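Long-range contact in amino acid adenylation domain-containing protein (Bacillus stratosphericus LAMA 585, PDB 6ULY), which probably selects an alpha-keto acid and activates it as the acyl adenylate within a nonribosomal depsipeptide synthetase module: residues S289-M295 and L317-K323. Sequence-based numbering, arbitrary orientation.
Sequences SWDLSAM and LAPHGLK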
ATOM      1  N   SER A 289     -34.442  -0.919 -31.665  1.00 40.09           N
ATOM      2  CA  SER A 289     -33.993  -1.458 -32.942  1.00 45.95           C
ATOM      3  C   SER A 289     -32.557  -1.032 -33.192  1.00 44.63           C
ATOM      4  O   SER A 289     -32.259   0.167 -33.230  1.00 45.06           O
ATOM      5  CB  SER A 289     -34.895  -0.990 -34.088  1.00 47.61           C
ATOM      6  OG  SER A 289     -34.510  -1.612 -35.301  1.00 54.25           O
ATOM      7  N   TRP A 290     -31.673  -2.011 -33.363  1.00 44.37           N
ATOM      8  CA  TRP A 290     -30.299  -1.756 -33.760  1.00 46.55           C
ATOM      9  C   TRP A 290     -29.868  -2.801 -34.777  1.00 44.27           C
ATOM     10  O   TRP A 290     -30.340  -3.943 -34.763  1.00 43.67           O
ATOM     11  CB  TRP A 290     -29.331  -1.792 -32.569  1.00 43.83           C
ATOM     12  CG  TRP A 290     -29.616  -0.782 -31.505  1.00 40.61           C
ATOM     13  CD1 TRP A 290     -29.104   0.478 -31.411  1.00 41.06           C
ATOM     14  CD2 TRP A 290     -30.467  -0.957 -30.369  1.00 38.67           C
ATOM     15  NE1 TRP A 290     -29.587   1.102 -30.285  1.00 41.72           N
ATOM     16  CE2 TRP A 290     -30.427   0.241 -29.629  1.00 40.89           C
ATOM     17  CE3 TRP A 290     -31.259  -2.011 -29.906  1.00 47.02           C
ATOM     18  CZ2 TRP A 290     -31.151   0.414 -28.449  1.00 44.09           C
ATOM     19  CZ3 TRP A 290     -31.980  -1.836 -28.737  1.00 52.27           C
ATOM     20  CH2 TRP A 290     -31.920  -0.632 -28.021  1.00 47.72           C
ATOM     21  N   ASP A 291     -28.964  -2.401 -35.662  1.00 44.80           N
ATOM     22  CA  ASP A 291     -28.285  -3.327 -36.560  1.00 51.77           C
ATOM     23  C   ASP A 291     -26.855  -3.482 -36.052  1.00 45.08           C
ATOM     24  O   ASP A 291     -26.036  -2.566 -36.196  1.00 43.04           O
ATOM     25  CB  ASP A 291     -28.320  -2.831 -38.003  1.00 45.69           C
ATOM     26  CG  ASP A 291     -27.805  -3.869 -38.984  1.00 53.77           C
ATOM     27  OD1 ASP A 291     -27.343  -4.943 -38.531  1.00 51.97           O
ATOM     28  OD2 ASP A 291     -27.869  -3.619 -40.206  1.00 57.45           O
ATOM     29  N   LEU A 292     -26.566  -4.630 -35.442  1.00 41.71           N
ATOM     30  CA  LEU A 292     -25.243  -4.930 -34.906  1.00 45.93           C
ATOM     31  C   LEU A 292     -24.578  -6.070 -35.673  1.00 48.26           C
ATOM     32  O   LEU A 292     -23.767  -6.817 -35.116  1.00 47.91           O
ATOM     33  CB  LEU A 292     -25.335  -5.263 -33.417  1.00 45.78           C
ATOM     34  CG  LEU A 292     -26.010  -4.194 -32.551  1.00 41.20           C
ATOM     35  CD1 LEU A 292     -26.178  -4.677 -31.123  1.00 46.54           C
ATOM     36  CD2 LEU A 292     -25.230  -2.888 -32.581  1.00 47.34           C
ATOM     37  N   SER A 293     -24.906  -6.202 -36.958  1.00 47.28           N
ATOM     38  CA  SER A 293     -24.389  -7.296 -37.771  1.00 45.83           C
ATOM     39  C   SER A 293     -22.940  -7.086 -38.181  1.00 40.25           C
ATOM     40  O   SER A 293     -22.271  -8.056 -38.551  1.00 41.73           O
ATOM     41  CB  SER A 293     -25.260  -7.474 -39.023  1.00 49.45           C
ATOM     42  OG  SER A 293     -25.294  -6.287 -39.798  1.00 44.62           O
ATOM     43  N   ALA A 294     -22.441  -5.849 -38.125  1.00 40.12           N
ATOM     44  CA  ALA A 294     -21.050  -5.581 -38.468  1.00 40.86           C
ATOM     45  C   ALA A 294     -20.085  -5.889 -37.328  1.00 44.48           C
ATOM     46  O   ALA A 294     -18.890  -6.077 -37.583  1.00 44.89           O
ATOM     47  CB  ALA A 294     -20.880  -4.116 -38.884  1.00 40.11           C
ATOM     48  N   MET A 295     -20.569  -5.943 -36.088  1.00 50.55           N
ATOM     49  CA  MET A 295     -19.697  -6.156 -34.936  1.00 40.33           C
ATOM     50  C   MET A 295     -19.122  -7.567 -34.969  1.00 44.88           C
ATOM     51  O   MET A 295     -19.869  -8.551 -35.002  1.00 49.38           O
ATOM     52  CB  MET A 295     -20.475  -5.924 -33.642  1.00 39.01           C
ATOM     53  CG  MET A 295     -19.683  -6.198 -32.355  1.00 51.78           C
ATOM     54  SD  MET A 295     -18.150  -5.249 -32.216  1.00 50.91           S
ATOM     55  CE  MET A 295     -18.732  -3.573 -32.479  1.00 43.03           C
ATOM     56  N   LEU A 317     -28.918  -9.393 -27.209  1.00 50.22           N
ATOM     57  CA  LEU A 317     -28.610  -8.649 -28.423  1.00 52.75           C
ATOM     58  C   LEU A 317     -28.631  -9.509 -29.681  1.00 45.16           C
ATOM     59  O   LEU A 317     -28.433  -8.974 -30.777  1.00 44.61           O
ATOM     60  CB  LEU A 317     -27.243  -7.971 -28.289  1.00 45.65           C
ATOM     61  CG  LEU A 317     -27.114  -6.931 -27.176  1.00 49.99           C
ATOM     62  CD1 LEU A 317     -25.730  -6.299 -27.210  1.00 50.64           C
ATOM     63  CD2 LEU A 317     -28.190  -5.861 -27.287  1.00 52.58           C
ATOM     64  N   ALA A 318     -28.855 -10.816 -29.558  1.00 44.87           N
ATOM     65  CA  ALA A 318     -28.986 -11.667 -30.739  1.00 43.26           C
ATOM     66  C   ALA A 318     -30.054 -11.173 -31.707  1.00 53.53           C
ATOM     67  O   ALA A 318     -29.756 -11.049 -32.907  1.00 51.94           O
ATOM     68  CB  ALA A 318     -29.271 -13.108 -30.295  1.00 43.51           C
ATOM     69  N   PRO A 319     -31.284 -10.865 -31.280  1.00 53.51           N
ATOM     70  CA  PRO A 319     -32.280 -10.363 -32.245  1.00 51.65           C
ATOM     71  C   PRO A 319     -31.841  -9.110 -32.980  1.00 50.21           C
ATOM     72  O   PRO A 319     -32.334  -8.860 -34.086  1.00 56.63           O
ATOM     73  CB  PRO A 319     -33.522 -10.103 -31.377  1.00 52.78           C
ATOM     74  CG  PRO A 319     -33.023 -10.058 -29.966  1.00 55.28           C
ATOM     75  CD  PRO A 319     -31.852 -10.992 -29.926  1.00 50.60           C
ATOM     76  N   HIS A 320     -30.927  -8.320 -32.419  1.00 47.35           N
ATOM     77  CA  HIS A 320     -30.448  -7.111 -33.076  1.00 42.92           C
ATOM     78  C   HIS A 320     -29.251  -7.370 -33.987  1.00 39.03           C
ATOM     79  O   HIS A 320     -28.598  -6.415 -34.422  1.00 39.06           O
ATOM     80  CB  HIS A 320     -30.094  -6.050 -32.028  1.00 42.84           C
ATOM     81  CG  HIS A 320     -31.245  -5.666 -31.149  1.00 52.34           C
ATOM     82  ND1 HIS A 320     -32.211  -4.762 -31.538  1.00 49.57           N
ATOM     83  CD2 HIS A 320     -31.588  -6.069 -29.903  1.00 50.60           C
ATOM     84  CE1 HIS A 320     -33.098  -4.623 -30.568  1.00 46.23           C
ATOM     85  NE2 HIS A 320     -32.743  -5.406 -29.565  1.00 50.10           N
ATOM     86  N   GLY A 321     -28.953  -8.630 -34.288  1.00 38.17           N
ATOM     87  CA  GLY A 321     -27.908  -8.958 -35.234  1.00 43.82           C
ATOM     88  C   GLY A 321     -26.518  -9.136 -34.662  1.00 47.29           C
ATOM     89  O   GLY A 321     -25.552  -9.169 -35.433  1.00 51.67           O
ATOM     90  N   LEU A 322     -26.372  -9.254 -33.346  1.00 49.38           N
ATOM     91  CA  LEU A 322     -25.057  -9.495 -32.761  1.00 45.61           C
ATOM     92  C   LEU A 322     -24.748 -10.984 -32.833  1.00 41.73           C
ATOM     93  O   LEU A 322     -25.446 -11.798 -32.218  1.00 45.25           O
ATOM     94  CB  LEU A 322     -24.998  -9.007 -31.318  1.00 42.47           C
ATOM     95  CG  LEU A 322     -23.585  -9.002 -30.720  1.00 44.47           C
ATOM     96  CD1 LEU A 322     -22.786  -7.816 -31.246  1.00 41.55           C
ATOM     97  CD2 LEU A 322     -23.629  -8.996 -29.202  1.00 42.38           C
ATOM     98  N   LYS A 323     -23.714 -11.343 -33.591  1.00 39.96           N
ATOM     99  CA  LYS A 323     -23.300 -12.735 -33.654  1.00 49.09           C
ATOM    100  C   LYS A 323     -22.855 -13.201 -32.272  1.00 44.77           C
ATOM    101  O   LYS A 323     -22.318 -12.428 -31.474  1.00 41.70           O
ATOM    102  CB  LYS A 323     -22.171 -12.915 -34.669  1.00 53.68           C
ATOM    103  CG  LYS A 323     -22.643 -12.943 -36.113  1.00 57.02           C
ATOM    104  CD  LYS A 323     -21.476 -12.862 -37.098  1.00 58.11           C
ATOM    105  CE  LYS A 323     -20.988 -11.429 -37.282  1.00 61.41           C
ATOM    106  NZ  LYS A 323     -22.004 -10.566 -37.959  1.00 59.50           N
TER
HETATM  107  O   HOH W   1     -22.441  -9.437 -35.128  1.00 45.63           O
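Trp290 turns the CE3-CZ3 edge of its indole onto one face of the His320 imidazole, an edge-to-face pair with planes at 69° and CE3 3.3 Å from CE1. The two side chains lie side by side and point the same way. Histidine suits this place because it also has two ring nitrogens to use: ND1 accepts a weak bond from Trp290 N, while NE2 bonds to Ile285 O. Trp290 NE1 in turn reaches Asp258, so both rings are fixed in rotation.

The backbones are joined by a hydrogen bond from Leu292 N to His320 O, 2.9 Å. Gly321 follows with a positive phi of 90°, easy for glycine, and its bare CA lets the loops approach closely; Ser293 CA makes a CH...O contact to Gly321 O at 3.2 Å. Asp291 OD1 shapes segment 289-295, accepting Ser293 N in an Asx turn and Ser293 OG at 2.8 Å.

Lys323, bent at chi3 and chi4, curls NZ back to Ser293 O (2.6 Å). A water accepts from Lys323 N and NZ and donates toward Leu292 O and Met295 O (2.7 Å from the latter), with more acceptors in reach than it has protons.

Leu322 CD1 packs on Met295 CG at 3.7 Å and also meets Leu292 CB, while Leu292 CD1 lies 4.3 Å from Leu317 CD1.

Side chains and a water, more than backbone pairing, thus join the loops leading into the neighbouring parallel strands 297-301 and 327-333.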